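Local structure of multicopper oxidase (Uncultured bacterium, 4E9X) at residues P56-W61 / Y89-K94; T100-C105 / G117-L122; T213-L218 / P233-D238. The protein probably couples one-electron oxidation of reducing substrates at a type 1 copper to the reduction of dioxygen to water at a trinuclear copper cluster. All coordinates share one frame; numbering follows the deposited sequence.

Contact 1 (P56-W61 / Y89-K94). With CU (copper (II) ion), chain D; CU (copper (II) ion), chain K.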
loop_
_atom_site.group_PDB
_atom_site.type_symbol
_atom_site.label_atom_id
_atom_site.label_comp_id
_atom_site.label_asym_id
_atom_site.label_seq_id
_atom_site.Cartn_x
_atom_site.Cartn_y
_atom_site.Cartn_z
ATOM N N PRO A 56 -3.720 25.551 -18.989
ATOM C CA PRO A 56 -2.543 25.855 -18.220
ATOM C C PRO A 56 -1.903 24.597 -17.595
ATOM O O PRO A 56 -2.574 23.603 -17.273
ATOM C CB PRO A 56 -3.067 26.768 -17.113
ATOM C CG PRO A 56 -4.538 26.580 -17.097
ATOM C CD PRO A 56 -4.991 26.009 -18.391
ATOM N N HIS A 57 -0.564 24.718 -17.448
ATOM C CA HIS A 57 0.225 23.636 -16.834
ATOM C C HIS A 57 1.368 24.242 -16.022
ATOM O O HIS A 57 1.635 25.443 -16.139
ATOM C CB HIS A 57 0.846 22.735 -17.932
ATOM C CG HIS A 57 -0.179 22.114 -18.833
ATOM N ND1 HIS A 57 -1.032 21.113 -18.441
ATOM C CD2 HIS A 57 -0.485 22.426 -20.128
ATOM C CE1 HIS A 57 -1.819 20.831 -19.503
ATOM N NE2 HIS A 57 -1.497 21.634 -20.539
ATOM N N THR A 58 2.090 23.384 -15.301
ATOM C CA THR A 58 3.405 23.707 -14.755
ATOM C C THR A 58 4.304 22.465 -14.885
ATOM O O THR A 58 3.787 21.440 -15.331
ATOM C CB THR A 58 3.397 24.097 -13.267
ATOM O OG1 THR A 58 2.846 22.990 -12.524
ATOM C CG2 THR A 58 2.545 25.345 -12.996
ATOM N N ILE A 59 5.554 22.561 -14.487
ATOM C CA ILE A 59 6.308 21.323 -14.239
ATOM C C ILE A 59 6.876 21.414 -12.829
ATOM O O ILE A 59 7.621 22.345 -12.525
ATOM C CB ILE A 59 7.429 21.091 -15.244
ATOM C CG1 ILE A 59 6.955 21.156 -16.710
ATOM C CG2 ILE A 59 8.078 19.711 -14.955
ATOM C CD1 ILE A 59 8.099 20.769 -17.686
ATOM N N HIS A 60 6.531 20.418 -12.014
ATOM C CA HIS A 60 7.169 20.163 -10.740
ATOM C C HIS A 60 8.217 19.059 -10.879
ATOM O O HIS A 60 8.038 18.040 -11.569
ATOM C CB HIS A 60 6.110 19.749 -9.707
ATOM C CG HIS A 60 6.728 19.175 -8.463
ATOM N ND1 HIS A 60 7.571 19.880 -7.626
ATOM C CD2 HIS A 60 6.588 17.937 -7.910
ATOM C CE1 HIS A 60 7.965 19.077 -6.644
ATOM N NE2 HIS A 60 7.358 17.896 -6.777
ATOM N N TRP A 61 9.346 19.239 -10.224
ATOM C CA TRP A 61 10.528 18.366 -10.305
ATOM C C TRP A 61 10.565 17.572 -9.017
ATOM O O TRP A 61 11.029 18.041 -7.981
ATOM C CB TRP A 61 11.813 19.209 -10.543
ATOM C CG TRP A 61 11.531 20.135 -11.706
ATOM C CD1 TRP A 61 11.074 21.410 -11.605
ATOM C CD2 TRP A 61 11.668 19.884 -13.122
ATOM N NE1 TRP A 61 10.912 21.964 -12.866
ATOM C CE2 TRP A 61 11.267 21.061 -13.832
ATOM C CE3 TRP A 61 12.094 18.760 -13.845
ATOM C CZ2 TRP A 61 11.279 21.145 -15.236
ATOM C CZ3 TRP A 61 12.088 18.875 -15.237
ATOM C CH2 TRP A 61 11.704 20.016 -15.946
ATOM N N TYR A 89 7.862 29.401 -19.870
ATOM C CA TYR A 89 8.389 29.579 -18.525
ATOM C C TYR A 89 9.702 28.828 -18.373
ATOM O O TYR A 89 9.833 27.729 -18.922
ATOM C CB TYR A 89 7.351 29.059 -17.512
ATOM C CG TYR A 89 7.641 29.377 -16.070
ATOM C CD1 TYR A 89 7.182 30.534 -15.485
ATOM C CD2 TYR A 89 8.359 28.517 -15.256
ATOM C CE1 TYR A 89 7.452 30.804 -14.153
ATOM C CE2 TYR A 89 8.630 28.794 -13.928
ATOM C CZ TYR A 89 8.168 29.966 -13.346
ATOM O OH TYR A 89 8.426 30.263 -12.004
ATOM N N THR A 90 10.633 29.387 -17.636
ATOM C CA THR A 90 11.943 28.735 -17.441
ATOM C C THR A 90 12.159 28.336 -15.980
ATOM O O THR A 90 12.024 29.143 -15.045
ATOM C CB THR A 90 13.068 29.682 -17.888
ATOM O OG1 THR A 90 12.961 29.910 -19.311
ATOM C CG2 THR A 90 14.435 29.074 -17.575
ATOM N N TYR A 91 12.486 27.050 -15.851
ATOM C CA TYR A 91 12.876 26.452 -14.572
ATOM C C TYR A 91 14.403 26.421 -14.464
ATOM O O TYR A 91 15.000 26.022 -15.468
ATOM C CB TYR A 91 12.336 25.015 -14.436
ATOM C CG TYR A 91 10.806 25.061 -14.405
ATOM C CD1 TYR A 91 10.164 25.336 -13.209
ATOM C CD2 TYR A 91 10.023 24.877 -15.555
ATOM C CE1 TYR A 91 8.776 25.395 -13.075
ATOM C CE2 TYR A 91 8.644 24.948 -15.472
ATOM C CZ TYR A 91 8.039 25.211 -14.244
ATOM O OH TYR A 91 6.676 25.303 -14.172
ATOM N N LYS A 92 14.959 26.763 -13.306
ATOM C CA LYS A 92 16.381 26.557 -13.054
ATOM C C LYS A 92 16.604 25.957 -11.660
ATOM O O LYS A 92 16.054 26.446 -10.662
ATOM C CB LYS A 92 17.126 27.909 -13.128
ATOM C CG LYS A 92 16.933 28.622 -14.439
ATOM C CD LYS A 92 17.873 29.833 -14.507
ATOM C CE LYS A 92 17.880 30.421 -15.932
ATOM N NZ LYS A 92 18.816 31.547 -16.108
ATOM N N PHE A 93 17.389 24.864 -11.611
ATOM C CA PHE A 93 17.700 24.242 -10.327
ATOM C C PHE A 93 19.029 23.551 -10.423
ATOM O O PHE A 93 19.436 23.174 -11.532
ATOM C CB PHE A 93 16.597 23.273 -9.859
ATOM C CG PHE A 93 16.272 22.185 -10.867
ATOM C CD1 PHE A 93 16.960 20.974 -10.865
ATOM C CD2 PHE A 93 15.282 22.404 -11.801
ATOM C CE1 PHE A 93 16.629 20.019 -11.817
ATOM C CE2 PHE A 93 14.948 21.451 -12.734
ATOM C CZ PHE A 93 15.630 20.231 -12.754
ATOM N N LYS A 94 19.691 23.361 -9.291
ATOM C CA LYS A 94 20.863 22.515 -9.258
ATOM C C LYS A 94 20.414 21.118 -8.867
ATOM O O LYS A 94 19.619 20.898 -7.962
ATOM C CB LYS A 94 21.908 23.006 -8.238
ATOM C CG LYS A 94 23.213 22.210 -8.116
ATOM C CD LYS A 94 24.132 22.852 -7.110
ATOM C CE LYS A 94 24.766 24.106 -7.671
ATOM N NZ LYS A 94 25.880 23.759 -8.616
HETATM CU CU CU D . -1.094 20.067 -16.699
HETATM CU CU CU K . 7.198 16.767 -5.307
#
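The indole of Trp61 is covered on both faces and met at one edge. Phe93 puts CE2 over the middle of one face, 3.6 Å above the indole plane, while CG2 of Ile59, from the same segment as the indole, lies against the opposite face nearer its rim. The edge that carries NE1 points at the face of the Tyr91 ring, with Trp61 NE1 3.5 Å from Tyr91 CG; this is an edge-to-face pair with the planes at 69° and the centroids 5.0 Å apart. The far face of the tyrosine is taken by its strand neighbour Tyr89, whose CD2 sits toward the rim. Phe93 meets the indole obliquely rather than in a stack. These rings fill the space between two sheets, since strand 88-94 belongs to the one with strand 44-51 and Trp61 to the one with strand 101-104, as in the beta-sandwich of a cupredoxin domain. With CG anti to its carbonyl carbon (chi1 -65°), Tyr91 stretches across to the loop before strand 60-62. There its hydroxyl accepts the backbone N-H of Ile59, N to OH 3.0 Å and almost straight at 175°, and bonds Gln80 as well, so the buried oxygen is gripped twice. Thr58 adds its CB against the same hydroxyl. Replacing Tyr91 by an alanine is likely to leave the Ile59 N-H without this acceptor and to open a gap at the indole edge. The loop held in this way has a copper ligand on either side: His57 ND1 binds one copper ion at 2.0 Å, with Cys105 and His112, and His60 NE2 binds another at 1.9 Å, together with His204 of the second subunit.

Contact 2 (T100-C105 / G117-L122). With CU (copper (II) ion), chain E; CU (copper (II) ion), chain D.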
loop_
_atom_site.group_PDB
_atom_site.type_symbol
_atom_site.label_atom_id
_atom_site.label_comp_id
_atom_site.label_asym_id
_atom_site.label_seq_id
_atom_site.Cartn_x
_atom_site.Cartn_y
_atom_site.Cartn_z
ATOM N N THR A 100 16.867 8.339 -8.728
ATOM C CA THR A 100 15.709 8.268 -9.565
ATOM C C THR A 100 14.672 9.310 -9.130
ATOM O O THR A 100 13.950 9.108 -8.135
ATOM C CB THR A 100 15.062 6.880 -9.449
ATOM O OG1 THR A 100 16.070 5.893 -9.712
ATOM C CG2 THR A 100 13.925 6.719 -10.450
ATOM N N LEU A 101 14.611 10.396 -9.896
ATOM C CA LEU A 101 13.605 11.434 -9.670
ATOM C C LEU A 101 12.626 11.439 -10.831
ATOM O O LEU A 101 12.727 10.604 -11.764
ATOM C CB LEU A 101 14.280 12.823 -9.552
ATOM C CG LEU A 101 15.541 12.845 -8.675
ATOM C CD1 LEU A 101 16.058 14.282 -8.542
ATOM C CD2 LEU A 101 15.320 12.263 -7.309
ATOM N N TRP A 102 11.662 12.352 -10.817
ATOM C CA TRP A 102 10.738 12.437 -11.964
ATOM C C TRP A 102 10.153 13.830 -12.009
ATOM O O TRP A 102 10.410 14.631 -11.127
ATOM C CB TRP A 102 9.684 11.367 -11.900
ATOM C CG TRP A 102 8.694 11.319 -10.768
ATOM C CD1 TRP A 102 8.952 11.271 -9.435
ATOM C CD2 TRP A 102 7.266 11.278 -10.929
ATOM N NE1 TRP A 102 7.738 11.210 -8.746
ATOM C CE2 TRP A 102 6.700 11.215 -9.635
ATOM C CE3 TRP A 102 6.388 11.280 -12.033
ATOM C CZ2 TRP A 102 5.314 11.168 -9.449
ATOM C CZ3 TRP A 102 5.021 11.235 -11.846
ATOM C CH2 TRP A 102 4.481 11.182 -10.540
ATOM N N TYR A 103 9.388 14.104 -13.044
ATOM C CA TYR A 103 8.846 15.451 -13.192
ATOM C C TYR A 103 7.405 15.256 -13.675
ATOM O O TYR A 103 7.084 14.268 -14.365
ATOM C CB TYR A 103 9.711 16.363 -14.110
ATOM C CG TYR A 103 9.769 15.839 -15.541
ATOM C CD1 TYR A 103 8.812 16.193 -16.489
ATOM C CD2 TYR A 103 10.795 14.982 -15.930
ATOM C CE1 TYR A 103 8.872 15.707 -17.794
ATOM C CE2 TYR A 103 10.876 14.467 -17.239
ATOM C CZ TYR A 103 9.917 14.836 -18.129
ATOM O OH TYR A 103 9.929 14.366 -19.440
ATOM N N HIS A 104 6.521 16.202 -13.356
ATOM C CA HIS A 104 5.129 16.055 -13.748
ATOM C C HIS A 104 4.401 17.390 -13.617
ATOM O O HIS A 104 4.852 18.246 -12.832
ATOM C CB HIS A 104 4.394 14.998 -12.904
ATOM C CG HIS A 104 4.381 15.161 -11.409
ATOM N ND1 HIS A 104 3.551 16.013 -10.734
ATOM C CD2 HIS A 104 5.131 14.543 -10.463
ATOM C CE1 HIS A 104 3.794 15.908 -9.413
ATOM N NE2 HIS A 104 4.737 15.007 -9.215
ATOM N N CYS A 105 3.285 17.533 -14.306
ATOM C CA CYS A 105 2.503 18.770 -14.104
ATOM C C CYS A 105 2.032 18.839 -12.664
ATOM O O CYS A 105 1.806 17.820 -12.018
ATOM C CB CYS A 105 1.315 18.730 -15.085
ATOM S SG CYS A 105 0.393 20.288 -15.074
ATOM N N GLY A 117 -1.027 11.817 -18.801
ATOM C CA GLY A 117 0.314 11.437 -19.162
ATOM C C GLY A 117 1.365 12.499 -18.924
ATOM O O GLY A 117 2.434 12.434 -19.508
ATOM N N MET A 118 1.081 13.481 -18.031
ATOM C CA MET A 118 2.037 14.596 -17.846
ATOM C C MET A 118 3.113 14.260 -16.844
ATOM O O MET A 118 3.192 14.806 -15.732
ATOM C CB MET A 118 1.248 15.838 -17.372
ATOM C CG MET A 118 0.139 16.203 -18.397
ATOM S SD MET A 118 -0.253 17.972 -18.303
ATOM C CE MET A 118 1.262 18.713 -18.946
ATOM N N TRP A 119 4.048 13.385 -17.276
ATOM C CA TRP A 119 5.116 12.963 -16.373
ATOM C C TRP A 119 6.216 12.309 -17.192
ATOM O O TRP A 119 6.002 11.808 -18.322
ATOM C CB TRP A 119 4.579 11.937 -15.354
ATOM C CG TRP A 119 3.537 10.959 -15.803
ATOM C CD1 TRP A 119 2.191 11.054 -15.609
ATOM C CD2 TRP A 119 3.763 9.730 -16.516
ATOM N NE1 TRP A 119 1.562 9.970 -16.154
ATOM C CE2 TRP A 119 2.488 9.111 -16.723
ATOM C CE3 TRP A 119 4.933 9.073 -16.977
ATOM C CZ2 TRP A 119 2.321 7.877 -17.391
ATOM C CZ3 TRP A 119 4.772 7.849 -17.641
ATOM C CH2 TRP A 119 3.503 7.288 -17.824
ATOM N N GLY A 120 7.410 12.321 -16.634
ATOM C CA GLY A 120 8.562 11.671 -17.232
ATOM C C GLY A 120 9.654 11.535 -16.193
ATOM O O GLY A 120 9.520 12.005 -15.077
ATOM N N PRO A 121 10.722 10.790 -16.551
ATOM C CA PRO A 121 11.790 10.477 -15.603
ATOM C C PRO A 121 12.949 11.465 -15.606
ATOM O O PRO A 121 13.321 11.953 -16.689
ATOM C CB PRO A 121 12.258 9.073 -16.082
ATOM C CG PRO A 121 12.080 9.185 -17.614
ATOM C CD PRO A 121 10.873 10.097 -17.861
ATOM N N LEU A 122 13.490 11.715 -14.418
ATOM C CA LEU A 122 14.645 12.590 -14.201
ATOM C C LEU A 122 15.697 11.782 -13.443
ATOM O O LEU A 122 15.499 11.522 -12.265
ATOM C CB LEU A 122 14.208 13.883 -13.499
ATOM C CG LEU A 122 15.347 14.765 -12.979
ATOM C CD1 LEU A 122 16.292 15.255 -14.080
ATOM C CD2 LEU A 122 14.745 15.967 -12.212
HETATM CU CU CU E . 5.272 14.157 -7.520
HETATM CU CU CU D . -1.094 20.067 -16.699
#
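Tyr103 lies flat on the backbone of Gly120, a residue without a side chain to push it off. Its CG is turned between the backbone N and the carbonyl carbon (chi1 63°), which swings the ring across to the partner strand, where Gly120 CA makes a CH-pi contact 3.9 Å from the ring centroid. A CB on Gly120 would run into the phenol oxygen, which itself bonds the carbonyl of Pro35. Trp102 and His104 lie on the other face, their first torsions in the same range. Trp102 presents the edge of its indole to Trp119, CZ3 to CB 3.6 Å, and takes CD2 of His104 over one face, near the rim. Paired backbone bonds join Leu101 to Leu122 and Tyr103 to Gly120, the antiparallel ladder between the two faces.

The imidazole of His104 is fixed at both nitrogens. ND1 donates to Cys105 O at 2.8 Å, nearly straight (173°) and in the ring plane although well above that carbonyl's plane, while NE2 binds copper at 2.0 Å; His62 of this chain and His254 of the second subunit bind the same ion. Past the end of the strand, Cys105 holds SG anti to its backbone N (chi1 -173°) and binds a different copper through SG at 2.2 Å. Met118, at the centre of an inverse gamma turn, brings SD to a longer 2.8 Å from that ion and packs it against Cys105 CB at 3.7 Å. With His57 and His112, these two make the type 1 site. The sequence His104-Cys105-His106 is the His-Cys-His motif of multicopper oxidases, through which electrons are thought to pass from the type 1 copper to the trinuclear cluster.

Contact 3 (T213-L218 / P233-D238)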
loop_
_atom_site.group_PDB
_atom_site.type_symbol
_atom_site.label_atom_id
_atom_site.label_comp_id
_atom_site.label_asym_id
_atom_site.label_seq_id
_atom_site.Cartn_x
_atom_site.Cartn_y
_atom_site.Cartn_z
ATOM N N THR A 213 17.408 -1.659 -3.571
ATOM C CA THR A 213 18.566 -0.898 -3.130
ATOM C C THR A 213 18.288 0.565 -2.848
ATOM O O THR A 213 19.078 1.178 -2.152
ATOM C CB THR A 213 19.655 -0.958 -4.250
ATOM O OG1 THR A 213 19.129 -0.452 -5.473
ATOM C CG2 THR A 213 20.094 -2.402 -4.537
ATOM N N HIS A 214 17.230 1.142 -3.438
ATOM C CA HIS A 214 16.976 2.581 -3.278
ATOM C C HIS A 214 15.486 2.854 -3.110
ATOM O O HIS A 214 14.676 2.230 -3.809
ATOM C CB HIS A 214 17.414 3.420 -4.489
ATOM C CG HIS A 214 18.878 3.389 -4.842
ATOM N ND1 HIS A 214 19.505 2.233 -5.312
ATOM C CD2 HIS A 214 19.811 4.381 -4.799
ATOM C CE1 HIS A 214 20.759 2.558 -5.539
ATOM N NE2 HIS A 214 20.982 3.847 -5.235
ATOM N N LYS A 215 15.213 3.772 -2.223
ATOM C CA LYS A 215 13.852 4.253 -1.988
ATOM C C LYS A 215 13.840 5.739 -2.355
ATOM O O LYS A 215 14.648 6.509 -1.819
ATOM C CB LYS A 215 13.459 4.033 -0.518
ATOM C CG LYS A 215 12.318 4.869 -0.007
ATOM C CD LYS A 215 10.975 4.652 -0.720
ATOM C CE LYS A 215 9.942 5.532 -0.014
ATOM N NZ LYS A 215 8.840 5.867 -0.937
ATOM N N ASP A 216 12.954 6.097 -3.306
ATOM C CA ASP A 216 12.843 7.496 -3.772
ATOM C C ASP A 216 14.210 8.032 -4.213
ATOM O O ASP A 216 14.516 9.221 -4.069
ATOM C CB ASP A 216 12.224 8.388 -2.703
ATOM C CG ASP A 216 10.770 7.941 -2.364
ATOM O OD1 ASP A 216 10.180 7.143 -3.121
ATOM O OD2 ASP A 216 10.327 8.419 -1.301
ATOM N N GLY A 217 15.031 7.150 -4.811
ATOM C CA GLY A 217 16.329 7.535 -5.363
ATOM C C GLY A 217 17.475 7.520 -4.377
ATOM O O GLY A 217 18.609 7.637 -4.825
ATOM N N LEU A 218 17.228 7.334 -3.081
ATOM C CA LEU A 218 18.350 7.367 -2.110
ATOM C C LEU A 218 18.647 5.955 -1.649
ATOM O O LEU A 218 17.746 5.136 -1.429
ATOM C CB LEU A 218 17.984 8.247 -0.911
ATOM C CG LEU A 218 17.943 9.735 -1.242
ATOM C CD1 LEU A 218 17.456 10.564 -0.053
ATOM C CD2 LEU A 218 19.330 10.241 -1.675
ATOM N N PRO A 233 1.559 5.895 -5.498
ATOM C CA PRO A 233 1.765 7.207 -6.170
ATOM C C PRO A 233 2.844 8.065 -5.533
ATOM O O PRO A 233 2.896 8.326 -4.333
ATOM C CB PRO A 233 0.390 7.868 -6.044
ATOM C CG PRO A 233 -0.551 6.663 -6.100
ATOM C CD PRO A 233 0.135 5.647 -5.218
ATOM N N GLY A 234 3.749 8.539 -6.421
ATOM C CA GLY A 234 4.834 9.399 -6.007
ATOM C C GLY A 234 6.146 8.676 -5.753
ATOM O O GLY A 234 7.214 9.278 -5.892
ATOM N N GLU A 235 6.042 7.382 -5.388
ATOM C CA GLU A 235 7.233 6.666 -4.948
ATOM C C GLU A 235 8.119 6.197 -6.091
ATOM O O GLU A 235 7.633 5.979 -7.190
ATOM C CB GLU A 235 6.850 5.400 -4.178
ATOM C CG GLU A 235 5.983 5.666 -2.929
ATOM C CD GLU A 235 5.944 4.348 -2.157
ATOM O OE1 GLU A 235 5.123 3.526 -2.552
ATOM O OE2 GLU A 235 6.760 4.107 -1.265
ATOM N N ARG A 236 9.401 5.996 -5.787
ATOM C CA ARG A 236 10.247 5.201 -6.683
ATOM C C ARG A 236 10.960 4.154 -5.847
ATOM O O ARG A 236 11.305 4.351 -4.677
ATOM C CB ARG A 236 11.285 6.065 -7.435
ATOM C CG ARG A 236 10.657 6.936 -8.524
ATOM C CD ARG A 236 10.100 8.260 -8.015
ATOM N NE ARG A 236 11.155 9.078 -7.442
ATOM C CZ ARG A 236 11.074 9.782 -6.296
ATOM N NH1 ARG A 236 9.975 9.838 -5.560
ATOM N NH2 ARG A 236 12.163 10.461 -5.888
ATOM N N TYR A 237 11.178 2.997 -6.488
ATOM C CA TYR A 237 12.047 1.970 -5.937
ATOM C C TYR A 237 13.056 1.568 -7.007
ATOM O O TYR A 237 12.635 1.369 -8.159
ATOM C CB TYR A 237 11.256 0.710 -5.512
ATOM C CG TYR A 237 10.447 1.028 -4.269
ATOM C CD1 TYR A 237 11.012 0.816 -2.993
ATOM C CD2 TYR A 237 9.139 1.540 -4.345
ATOM C CE1 TYR A 237 10.281 1.105 -1.823
ATOM C CE2 TYR A 237 8.420 1.825 -3.199
ATOM C CZ TYR A 237 9.002 1.614 -1.949
ATOM O OH TYR A 237 8.279 1.910 -0.790
ATOM N N ASP A 238 14.340 1.419 -6.649
ATOM C CA ASP A 238 15.298 0.837 -7.561
ATOM C C ASP A 238 15.647 -0.532 -7.042
ATOM O O ASP A 238 15.863 -0.711 -5.841
ATOM C CB ASP A 238 16.604 1.624 -7.656
ATOM C CG ASP A 238 16.585 3.071 -8.109
ATOM O OD1 ASP A 238 15.508 3.690 -8.222
ATOM O OD2 ASP A 238 17.689 3.565 -8.389
HETATM O O HOH W 1 14.331 4.618 -5.902
HETATM O O HOH W 2 18.322 6.053 -7.511
#
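Strands 213-215 and 236-238 run antiparallel, with a classic beta bulge in which Thr213 and His214 both face Asp238, and a type I' turn from Lys215 to Leu218 turns the chain back into strand 218-226. Thr213 N gives the firm bond to Asp238 O, 2.9 Å; the one from His214 N is weak. At the turn Asp216 is tied twice to the backbone of Arg236: its N donates to Arg236 O at 2.8 Å, and its OD1 accepts Arg236 N at 3.0 Å, met nearly end-on to the C-O bond. The arginine folds back so that its guanidinium covers Asp216 CA, almost parallel to the carboxylate (planes 4° apart). Their ion pair is long, OD1 to NH1 3.6 Å, with the oxygen well out of the guanidinium plane and no N-H aimed at it; NH1 is held instead by Gly234 O at 2.8 Å, within the planes of both groups. Lys215 reaches Glu235 with NZ 2.7 Å from OE2, on the anti lone pair, while Tyr237 OH donates to the same oxygen from the syn side, tilted out of the carboxylate plane. Two waters link the Asp238 carboxylate to Gly217, one at its N and the other at its O; OD2 lies over one face of the His214 ring and forms a salt bridge with Lys190. Asp227 of the second subunit receives Arg236 NH2 in a salt bridge and gives its backbone N to Asp216 OD2. Within the sheet, strand 236-243 lies between strands 187-195 and 210-215, and Arg236 projects from it onto Leu101 and Trp102 of strand 101-104.

Followed from the N terminus, the three contacts come in series, none enclosing or crossing another. Contact 1 closes the mostly irregular loop between strands 60-62 and 88-94; contact 2 closes a shorter one, built around helix 109-115; contact 3 closes the excursion through strands 218-226 and 228-231. In one sheet strand 60-62 of contact 1 neighbours 101-104 of contact 2, while 88-94 belongs to the facing sheet; both contacts supply ligands to the same type 1 copper. Contact 3 lies in the second multicopper oxidase range, yet it joins contact 2 directly: Thr100 OG1 meets Asp238 OD1 and Thr100 O meets Arg236 NE, tying the two domains together. Contacts 1 and 3 do not touch.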